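Local coordinates for acinetobacter secreted protease CpaA (Acinetobacter nosocomialis M2, PDB 6O38), which is a secreted zinc metalloprotease, probably exported through the type II secretion system after binding its chaperone CpaB, at residues F165-W174 with V185-K193; I92-P100 with P110-L120. All coordinates share one frame; numbering follows the deposited sequence.

Interaction 1. Residues F165-W174 with V185-K193; sequences FTLKNGSEYW and VPEYIKPQK
Trp174 meets Tyr188 across two antiparallel strands, and these two side chains lie on the same face of the sheet. The touch comes from the five-membered part of the indole, where Trp174 CD1 reaches Tyr188 CD2 at 3.6 Å, at the edge of the phenol ring. The two planes stand at 73° and the rings meet obliquely. With its CG anti to the backbone N (chi1 175°), Tyr188 brings its ring to the indole with CD2 leading. At the backbone, Trp174 N donates to Tyr188 O at 2.9 Å, and Trp174 O receives Glu187 N, also at 2.9 Å. Two consecutive residues, Glu187 and Tyr188, thus face the single residue Trp174: a classic beta bulge in the hairpin formed by strands 172-178 and 183-195 of this StcE-type beta-sandwich region. The neighbouring ring atom of the indole is held as well. Trp174 NE1 points in the ring plane at the anti lone pair of Glu172 OE2, 2.9 Å away, and Gln143 adds a weak second bond to that oxygen. Lys190 lies across from Glu172, just past Ile189, closing the next backbone bond from Lys190 N to Glu172 O at 3.1 Å. Its extended side chain, leaving the backbone at chi1 173°, crosses that of Glu172 at about a right angle, close to CB. That carries NZ to a lone pair of Gly170 O, 3.0 Å away, in the type II turn Lys168-Ser171. A water bridges Glu172 N and Lys190 O. On the other face, Ile189 CD1 packs 3.7 Å from Tyr173 CD1 and also lies in plane at the edge of the Phe165 ring, while the Tyr173 hydroxyl donates to Thr166 O.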
loop_
_atom_site.group_PDB
_atom_site.type_symbol
_atom_site.label_atom_id
_atom_site.label_comp_id
_atom_site.label_asym_id
_atom_site.label_seq_id
_atom_site.Cartn_x
_atom_site.Cartn_y
_atom_site.Cartn_z
ATOM N N PHE A 165 -1.936 -10.280 -23.600
ATOM C CA PHE A 165 -2.344 -11.550 -22.997
ATOM C C PHE A 165 -2.237 -12.672 -24.031
ATOM O O PHE A 165 -3.224 -13.257 -24.481
ATOM C CB PHE A 165 -3.755 -11.451 -22.431
ATOM C CG PHE A 165 -3.859 -10.593 -21.203
ATOM C CD1 PHE A 165 -3.344 -11.027 -19.993
ATOM C CD2 PHE A 165 -4.484 -9.358 -21.254
ATOM C CE1 PHE A 165 -3.437 -10.240 -18.861
ATOM C CE2 PHE A 165 -4.586 -8.569 -20.124
ATOM C CZ PHE A 165 -4.061 -9.010 -18.925
ATOM N N THR A 166 -0.998 -12.971 -24.407
ATOM C CA THR A 166 -0.721 -14.095 -25.288
ATOM C C THR A 166 -0.373 -15.325 -24.459
ATOM O O THR A 166 0.209 -15.225 -23.376
ATOM C CB THR A 166 0.423 -13.770 -26.251
ATOM O OG1 THR A 166 1.532 -13.233 -25.520
ATOM C CG2 THR A 166 -0.030 -12.755 -27.291
ATOM N N LEU A 167 -0.731 -16.493 -24.984
ATOM C CA LEU A 167 -0.612 -17.753 -24.257
ATOM C C LEU A 167 0.293 -18.696 -25.037
ATOM O O LEU A 167 -0.100 -19.211 -26.090
ATOM C CB LEU A 167 -1.988 -18.381 -24.036
ATOM C CG LEU A 167 -2.943 -17.620 -23.118
ATOM C CD1 LEU A 167 -4.386 -17.959 -23.446
ATOM C CD2 LEU A 167 -2.634 -17.936 -21.663
ATOM N N LYS A 168 1.495 -18.925 -24.521
ATOM C CA LYS A 168 2.400 -19.943 -25.030
ATOM C C LYS A 168 2.577 -21.028 -23.968
ATOM O O LYS A 168 2.005 -20.961 -22.874
ATOM C CB LYS A 168 3.743 -19.330 -25.434
ATOM C CG LYS A 168 4.640 -18.949 -24.268
ATOM C CD LYS A 168 6.006 -18.483 -24.757
ATOM C CE LYS A 168 6.902 -18.061 -23.605
ATOM N NZ LYS A 168 6.491 -16.763 -23.011
ATOM N N ASN A 169 3.368 -22.047 -24.307
ATOM C CA ASN A 169 3.672 -23.117 -23.363
ATOM C C ASN A 169 4.324 -22.560 -22.103
ATOM O O ASN A 169 5.448 -22.047 -22.151
ATOM C CB ASN A 169 4.578 -24.166 -24.014
ATOM C CG ASN A 169 4.796 -25.379 -23.128
ATOM O OD1 ASN A 169 4.028 -25.632 -22.200
ATOM N ND2 ASN A 169 5.850 -26.137 -23.414
ATOM N N GLY A 170 3.626 -22.657 -20.974
ATOM C CA GLY A 170 4.109 -22.155 -19.703
ATOM C C GLY A 170 3.446 -20.879 -19.230
ATOM O O GLY A 170 3.686 -20.468 -18.087
ATOM N N SER A 171 2.629 -20.238 -20.061
ATOM C CA SER A 171 1.947 -19.019 -19.654
ATOM C C SER A 171 0.886 -19.324 -18.601
ATOM O O SER A 171 0.269 -20.393 -18.598
ATOM C CB SER A 171 1.308 -18.335 -20.862
ATOM O OG SER A 171 2.293 -17.934 -21.799
ATOM N N GLU A 172 0.677 -18.367 -17.700
ATOM C CA GLU A 172 -0.284 -18.537 -16.615
ATOM C C GLU A 172 -0.810 -17.171 -16.203
ATOM O O GLU A 172 -0.044 -16.334 -15.716
ATOM C CB GLU A 172 0.355 -19.255 -15.424
ATOM C CG GLU A 172 -0.572 -19.448 -14.236
ATOM C CD GLU A 172 0.002 -20.398 -13.203
ATOM O OE1 GLU A 172 1.079 -20.976 -13.459
ATOM O OE2 GLU A 172 -0.624 -20.569 -12.135
ATOM N N TYR A 173 -2.109 -16.949 -16.399
ATOM C CA TYR A 173 -2.767 -15.703 -16.029
ATOM C C TYR A 173 -3.957 -16.008 -15.133
ATOM O O TYR A 173 -4.747 -16.910 -15.433
ATOM C CB TYR A 173 -3.234 -14.925 -17.265
ATOM C CG TYR A 173 -2.155 -14.669 -18.293
ATOM C CD1 TYR A 173 -0.904 -14.202 -17.914
ATOM C CD2 TYR A 173 -2.390 -14.890 -19.643
ATOM C CE1 TYR A 173 0.084 -13.965 -18.852
ATOM C CE2 TYR A 173 -1.410 -14.657 -20.588
ATOM C CZ TYR A 173 -0.175 -14.194 -20.187
ATOM O OH TYR A 173 0.804 -13.961 -21.125
ATOM N N TRP A 174 -4.082 -15.261 -14.040
ATOM C CA TRP A 174 -5.218 -15.363 -13.135
ATOM C C TRP A 174 -6.051 -14.091 -13.229
ATOM O O TRP A 174 -5.518 -12.984 -13.088
ATOM C CB TRP A 174 -4.759 -15.588 -11.691
ATOM C CG TRP A 174 -4.147 -16.936 -11.442
ATOM C CD1 TRP A 174 -2.937 -17.383 -11.884
ATOM C CD2 TRP A 174 -4.714 -18.007 -10.677
ATOM N NE1 TRP A 174 -2.717 -18.668 -11.447
ATOM C CE2 TRP A 174 -3.794 -19.074 -10.704
ATOM C CE3 TRP A 174 -5.912 -18.169 -9.973
ATOM C CZ2 TRP A 174 -4.032 -20.284 -10.055
ATOM C CZ3 TRP A 174 -6.149 -19.373 -9.330
ATOM C CH2 TRP A 174 -5.213 -20.414 -9.376
ATOM N N VAL A 185 -10.287 -8.624 -14.196
ATOM C CA VAL A 185 -9.156 -7.860 -13.675
ATOM C C VAL A 185 -8.020 -8.829 -13.381
ATOM O O VAL A 185 -8.239 -9.832 -12.692
ATOM C CB VAL A 185 -9.535 -7.068 -12.410
ATOM C CG1 VAL A 185 -8.311 -6.404 -11.814
ATOM C CG2 VAL A 185 -10.600 -6.032 -12.737
ATOM N N PRO A 186 -6.808 -8.580 -13.880
ATOM C CA PRO A 186 -5.688 -9.484 -13.587
ATOM C C PRO A 186 -5.294 -9.410 -12.119
ATOM O O PRO A 186 -5.070 -8.326 -11.575
ATOM C CB PRO A 186 -4.562 -8.976 -14.499
ATOM C CG PRO A 186 -5.210 -8.029 -15.466
ATOM C CD PRO A 186 -6.426 -7.489 -14.790
ATOM N N GLU A 187 -5.215 -10.576 -11.478
ATOM C CA GLU A 187 -4.798 -10.674 -10.087
ATOM C C GLU A 187 -3.413 -11.273 -9.910
ATOM O O GLU A 187 -2.735 -10.946 -8.934
ATOM C CB GLU A 187 -5.806 -11.505 -9.280
ATOM C CG GLU A 187 -7.169 -10.847 -9.106
ATOM C CD GLU A 187 -7.132 -9.625 -8.200
ATOM O OE1 GLU A 187 -8.150 -8.906 -8.132
ATOM O OE2 GLU A 187 -6.088 -9.379 -7.557
ATOM N N TYR A 188 -2.980 -12.136 -10.826
ATOM C CA TYR A 188 -1.620 -12.661 -10.809
ATOM C C TYR A 188 -1.193 -12.960 -12.236
ATOM O O TYR A 188 -1.923 -13.623 -12.979
ATOM C CB TYR A 188 -1.512 -13.922 -9.946
ATOM C CG TYR A 188 -0.144 -14.566 -10.002
ATOM C CD1 TYR A 188 0.911 -14.066 -9.250
ATOM C CD2 TYR A 188 0.093 -15.670 -10.811
ATOM C CE1 TYR A 188 2.165 -14.648 -9.301
ATOM C CE2 TYR A 188 1.343 -16.259 -10.870
ATOM C CZ TYR A 188 2.374 -15.744 -10.112
ATOM O OH TYR A 188 3.619 -16.328 -10.167
ATOM N N ILE A 189 -0.013 -12.475 -12.610
ATOM C CA ILE A 189 0.560 -12.700 -13.931
ATOM C C ILE A 189 1.905 -13.385 -13.744
ATOM O O ILE A 189 2.814 -12.816 -13.127
ATOM C CB ILE A 189 0.719 -11.390 -14.717
ATOM C CG1 ILE A 189 -0.624 -10.664 -14.832
ATOM C CG2 ILE A 189 1.304 -11.663 -16.095
ATOM C CD1 ILE A 189 -1.637 -11.384 -15.692
ATOM N N LYS A 190 2.032 -14.594 -14.272
ATOM C CA LYS A 190 3.306 -15.300 -14.220
ATOM C C LYS A 190 4.304 -14.589 -15.124
ATOM O O LYS A 190 4.064 -14.483 -16.334
ATOM C CB LYS A 190 3.133 -16.755 -14.644
ATOM C CG LYS A 190 4.438 -17.523 -14.771
ATOM C CD LYS A 190 4.182 -19.012 -14.944
ATOM C CE LYS A 190 5.474 -19.771 -15.193
ATOM N NZ LYS A 190 5.217 -21.184 -15.588
ATOM N N PRO A 191 5.418 -14.092 -14.596
ATOM C CA PRO A 191 6.310 -13.261 -15.407
ATOM C C PRO A 191 7.081 -14.067 -16.438
ATOM O O PRO A 191 7.439 -15.227 -16.222
ATOM C CB PRO A 191 7.257 -12.650 -14.369
ATOM C CG PRO A 191 7.301 -13.672 -13.281
ATOM C CD PRO A 191 5.910 -14.249 -13.215
ATOM N N GLN A 192 7.329 -13.431 -17.580
ATOM C CA GLN A 192 8.265 -13.947 -18.568
ATOM C C GLN A 192 9.664 -13.479 -18.188
ATOM O O GLN A 192 9.947 -12.276 -18.210
ATOM C CB GLN A 192 7.907 -13.469 -19.974
ATOM C CG GLN A 192 8.818 -14.028 -21.056
ATOM C CD GLN A 192 8.621 -13.353 -22.399
ATOM O OE1 GLN A 192 7.673 -12.591 -22.593
ATOM N NE2 GLN A 192 9.526 -13.623 -23.333
ATOM N N LYS A 193 10.533 -14.421 -17.839
ATOM C CA LYS A 193 11.851 -14.105 -17.311
ATOM C C LYS A 193 12.875 -14.127 -18.437
ATOM O O LYS A 193 12.950 -15.096 -19.200
ATOM C CB LYS A 193 12.246 -15.086 -16.206
ATOM C CG LYS A 193 11.399 -14.952 -14.951
ATOM C CD LYS A 193 11.968 -15.760 -13.799
ATOM C CE LYS A 193 11.113 -15.604 -12.551
ATOM N NZ LYS A 193 11.594 -16.454 -11.427
HETATM O O HOH W 1 2.528 -16.266 -17.803
#

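Interaction 2. Residues I92-P100 with P110-L120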
loop_
_atom_site.group_PDB
_atom_site.type_symbol
_atom_site.label_atom_id
_atom_site.label_comp_id
_atom_site.label_asym_id
_atom_site.label_seq_id
_atom_site.Cartn_x
_atom_site.Cartn_y
_atom_site.Cartn_z
ATOM N N ILE A 92 -1.276 -29.656 -4.026
ATOM C CA ILE A 92 -1.607 -29.321 -5.408
ATOM C C ILE A 92 -3.121 -29.249 -5.547
ATOM O O ILE A 92 -3.835 -30.188 -5.174
ATOM C CB ILE A 92 -1.009 -30.349 -6.382
ATOM C CG1 ILE A 92 0.511 -30.415 -6.220
ATOM C CG2 ILE A 92 -1.379 -30.001 -7.816
ATOM C CD1 ILE A 92 1.185 -31.378 -7.172
ATOM N N ALA A 93 -3.612 -28.137 -6.086
ATOM C CA ALA A 93 -5.046 -27.930 -6.226
ATOM C C ALA A 93 -5.581 -28.649 -7.457
ATOM O O ALA A 93 -4.920 -28.707 -8.500
ATOM C CB ALA A 93 -5.364 -26.438 -6.313
ATOM N N GLN A 94 -6.788 -29.193 -7.332
ATOM C CA GLN A 94 -7.478 -29.890 -8.415
ATOM C C GLN A 94 -8.695 -29.049 -8.798
ATOM O O GLN A 94 -9.790 -29.237 -8.266
ATOM C CB GLN A 94 -7.880 -31.302 -7.992
ATOM C CG GLN A 94 -6.771 -32.089 -7.309
ATOM C CD GLN A 94 -5.649 -32.464 -8.258
ATOM O OE1 GLN A 94 -5.883 -32.746 -9.433
ATOM N NE2 GLN A 94 -4.422 -32.468 -7.750
ATOM N N LEU A 95 -8.494 -28.117 -9.725
ATOM C CA LEU A 95 -9.539 -27.181 -10.114
ATOM C C LEU A 95 -10.357 -27.722 -11.281
ATOM O O LEU A 95 -9.877 -28.524 -12.086
ATOM C CB LEU A 95 -8.933 -25.830 -10.494
ATOM C CG LEU A 95 -8.105 -25.130 -9.415
ATOM C CD1 LEU A 95 -7.503 -23.841 -9.950
ATOM C CD2 LEU A 95 -8.952 -24.862 -8.180
ATOM N N ALA A 96 -11.610 -27.275 -11.354
ATOM C CA ALA A 96 -12.468 -27.593 -12.490
ATOM C C ALA A 96 -11.873 -27.022 -13.771
ATOM O O ALA A 96 -11.693 -25.806 -13.894
ATOM C CB ALA A 96 -13.874 -27.043 -12.259
ATOM N N THR A 97 -11.569 -27.898 -14.724
ATOM C CA THR A 97 -10.874 -27.522 -15.947
ATOM C C THR A 97 -11.848 -27.500 -17.119
ATOM O O THR A 97 -12.649 -28.427 -17.286
ATOM C CB THR A 97 -9.725 -28.490 -16.237
ATOM O OG1 THR A 97 -8.847 -28.544 -15.105
ATOM C CG2 THR A 97 -8.938 -28.036 -17.456
ATOM N N VAL A 98 -11.775 -26.441 -17.922
ATOM C CA VAL A 98 -12.526 -26.325 -19.165
ATOM C C VAL A 98 -11.551 -25.924 -20.263
ATOM O O VAL A 98 -10.617 -25.150 -20.025
ATOM C CB VAL A 98 -13.687 -25.312 -19.043
ATOM C CG1 VAL A 98 -13.163 -23.915 -18.739
ATOM C CG2 VAL A 98 -14.538 -25.310 -20.307
ATOM N N SER A 99 -11.749 -26.467 -21.460
ATOM C CA SER A 99 -10.829 -26.226 -22.556
ATOM C C SER A 99 -11.584 -25.885 -23.831
ATOM O O SER A 99 -12.723 -26.322 -24.022
ATOM C CB SER A 99 -9.941 -27.455 -22.807
ATOM O OG SER A 99 -9.235 -27.823 -21.636
ATOM N N PRO A 100 -10.975 -25.099 -24.719
ATOM C CA PRO A 100 -11.553 -24.919 -26.054
ATOM C C PRO A 100 -11.537 -26.228 -26.825
ATOM O O PRO A 100 -10.582 -27.003 -26.746
ATOM C CB PRO A 100 -10.639 -23.872 -26.701
ATOM C CG PRO A 100 -9.349 -23.990 -25.956
ATOM C CD PRO A 100 -9.735 -24.324 -24.546
ATOM N N PRO A 110 -17.072 -21.604 -21.931
ATOM C CA PRO A 110 -18.190 -21.703 -20.979
ATOM C C PRO A 110 -17.671 -21.910 -19.562
ATOM O O PRO A 110 -16.906 -22.840 -19.298
ATOM C CB PRO A 110 -18.971 -22.922 -21.478
ATOM C CG PRO A 110 -17.932 -23.773 -22.137
ATOM C CD PRO A 110 -16.926 -22.826 -22.744
ATOM N N LEU A 111 -18.085 -21.035 -18.652
ATOM C CA LEU A 111 -17.707 -21.121 -17.250
ATOM C C LEU A 111 -18.915 -21.482 -16.395
ATOM O O LEU A 111 -20.048 -21.091 -16.692
ATOM C CB LEU A 111 -17.102 -19.803 -16.761
ATOM C CG LEU A 111 -15.780 -19.379 -17.404
ATOM C CD1 LEU A 111 -15.258 -18.108 -16.755
ATOM C CD2 LEU A 111 -14.752 -20.495 -17.313
ATOM N N THR A 112 -18.662 -22.234 -15.329
ATOM C CA THR A 112 -19.698 -22.588 -14.372
ATOM C C THR A 112 -19.830 -21.475 -13.333
ATOM O O THR A 112 -19.238 -20.400 -13.459
ATOM C CB THR A 112 -19.387 -23.935 -13.723
ATOM O OG1 THR A 112 -18.243 -23.802 -12.868
ATOM C CG2 THR A 112 -19.101 -24.987 -14.785
ATOM N N THR A 113 -20.612 -21.727 -12.286
ATOM C CA THR A 113 -20.775 -20.784 -11.189
ATOM C C THR A 113 -19.748 -20.985 -10.082
ATOM O O THR A 113 -19.809 -20.285 -9.067
ATOM C CB THR A 113 -22.187 -20.888 -10.601
ATOM O OG1 THR A 113 -22.369 -22.184 -10.016
ATOM C CG2 THR A 113 -23.231 -20.674 -11.687
ATOM N N ALA A 114 -18.817 -21.923 -10.252
ATOM C CA ALA A 114 -17.783 -22.147 -9.252
ATOM C C ALA A 114 -16.901 -20.913 -9.106
ATOM O O ALA A 114 -16.567 -20.246 -10.089
ATOM C CB ALA A 114 -16.934 -23.361 -9.630
ATOM N N THR A 115 -16.536 -20.607 -7.858
ATOM C CA THR A 115 -15.716 -19.429 -7.588
ATOM C C THR A 115 -14.373 -19.513 -8.303
ATOM O O THR A 115 -13.892 -18.515 -8.855
ATOM C CB THR A 115 -15.514 -19.270 -6.079
ATOM O OG1 THR A 115 -16.769 -18.961 -5.459
ATOM C CG2 THR A 115 -14.520 -18.157 -5.780
HETATM N N MSE A 116 -13.760 -20.692 -8.318
HETATM C CA MSE A 116 -12.469 -20.859 -8.975
HETATM C C MSE A 116 -12.521 -21.928 -10.062
HETATM O O MSE A 116 -12.978 -23.047 -9.830
HETATM C CB MSE A 116 -11.391 -21.205 -7.949
HETATM C CG MSE A 116 -10.009 -21.381 -8.548
HETATM SE SE MSE A 116 -8.611 -21.171 -7.213
HETATM C CE MSE A 116 -8.996 -19.331 -6.698
ATOM N N GLN A 117 -12.048 -21.568 -11.254
ATOM C CA GLN A 117 -12.029 -22.471 -12.394
ATOM C C GLN A 117 -10.709 -22.308 -13.133
ATOM O O GLN A 117 -10.001 -21.313 -12.965
ATOM C CB GLN A 117 -13.203 -22.203 -13.348
ATOM C CG GLN A 117 -14.571 -22.255 -12.688
ATOM C CD GLN A 117 -15.698 -21.990 -13.664
ATOM O OE1 GLN A 117 -15.751 -22.578 -14.745
ATOM N NE2 GLN A 117 -16.603 -21.092 -13.292
ATOM N N LYS A 118 -10.379 -23.304 -13.950
ATOM C CA LYS A 118 -9.154 -23.302 -14.737
ATOM C C LYS A 118 -9.492 -23.456 -16.212
ATOM O O LYS A 118 -10.214 -24.383 -16.593
ATOM C CB LYS A 118 -8.211 -24.425 -14.296
ATOM C CG LYS A 118 -6.954 -24.544 -15.143
ATOM C CD LYS A 118 -5.888 -25.369 -14.441
ATOM C CE LYS A 118 -5.519 -26.600 -15.254
ATOM N NZ LYS A 118 -4.077 -26.945 -15.120
ATOM N N VAL A 119 -8.971 -22.551 -17.035
ATOM C CA VAL A 119 -9.056 -22.664 -18.487
ATOM C C VAL A 119 -7.694 -23.122 -18.988
ATOM O O VAL A 119 -6.699 -22.398 -18.860
ATOM C CB VAL A 119 -9.475 -21.335 -19.135
ATOM C CG1 VAL A 119 -9.431 -21.450 -20.651
ATOM C CG2 VAL A 119 -10.867 -20.940 -18.672
ATOM N N LEU A 120 -7.648 -24.319 -19.564
ATOM C CA LEU A 120 -6.400 -24.978 -19.923
ATOM C C LEU A 120 -6.387 -25.234 -21.426
ATOM O O LEU A 120 -7.327 -25.825 -21.967
ATOM C CB LEU A 120 -6.247 -26.270 -19.108
ATOM C CG LEU A 120 -5.132 -27.306 -19.268
ATOM C CD1 LEU A 120 -5.631 -28.468 -20.099
ATOM C CD2 LEU A 120 -3.844 -26.716 -19.841
#
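Gln117 borders Ala96 with its CB 3.9 Å from Ala96 O, and its side-chain amide is the flat group to look at first, since neither segment carries an aromatic ring. That amide turns back on its own loop: Gln117 OE1 takes Thr112 N at 3.0 Å, the donor coming in from beside the C=O and tilted 21° from its plane, while NE2 bonds weakly to Ala114 O. Across the contact the motif is a parallel strand pair, 96-98 with 116-120, their axes at 35°, within the chain's run of StcE-type beta-sandwich modules. Lys118 bonds through both N and O to the residues flanking Thr97, Lys118 N giving to Ala96 O at 2.8 Å and Lys118 O receiving Val98 N at 2.9 Å. Val98 O then takes Leu120 N, completing the offset pattern of a parallel pairing. Val98 buries more surface than any other residue here. Its CG1, placed between the backbone N and the carbonyl carbon by a chi1 of 62°, lies beside Val119 CG2 and also faces Leu111 CD2, while CG2 is turned to Pro110. Val119 in turn packs on Val142 and Ile130. On the opposite face Thr97 and Lys118 run side by side in the same direction, and Thr97 CG2 sits against Leu120 CB at 3.6 Å. Further back, both methyls of Leu95 lie against CG and SE of Met116, a selenomethionine, Leu95 CD2 being 3.7 Å from Met116 CG. At the far end the Ser99 hydroxyl donates to the carbonyl of Leu120, Ser99 OG to Leu120 O 2.8 Å.

The centres of the two contacts lie about 16 Å apart, on the same side of the chain's centre, and they follow in series: interaction 2 is complete before interaction 1 begins. Strand 141-146 lies between them, running parallel to strand 116-121 and antiparallel to strand 172-178, and its Gln143 touches side chains from both. The contacts also meet directly, where Trp174 CZ3 packs 3.7 Å from Met116 SE. Interaction 2 joins strand 90-98 to strand 116-121 by a parallel pairing; interaction 1 pairs the two strands of the hairpin 172-178/183-195. Both lie in the N-terminal half, among the StcE-type beta-sandwich repeats ahead of the zinc-binding, reprolysin-like protease region.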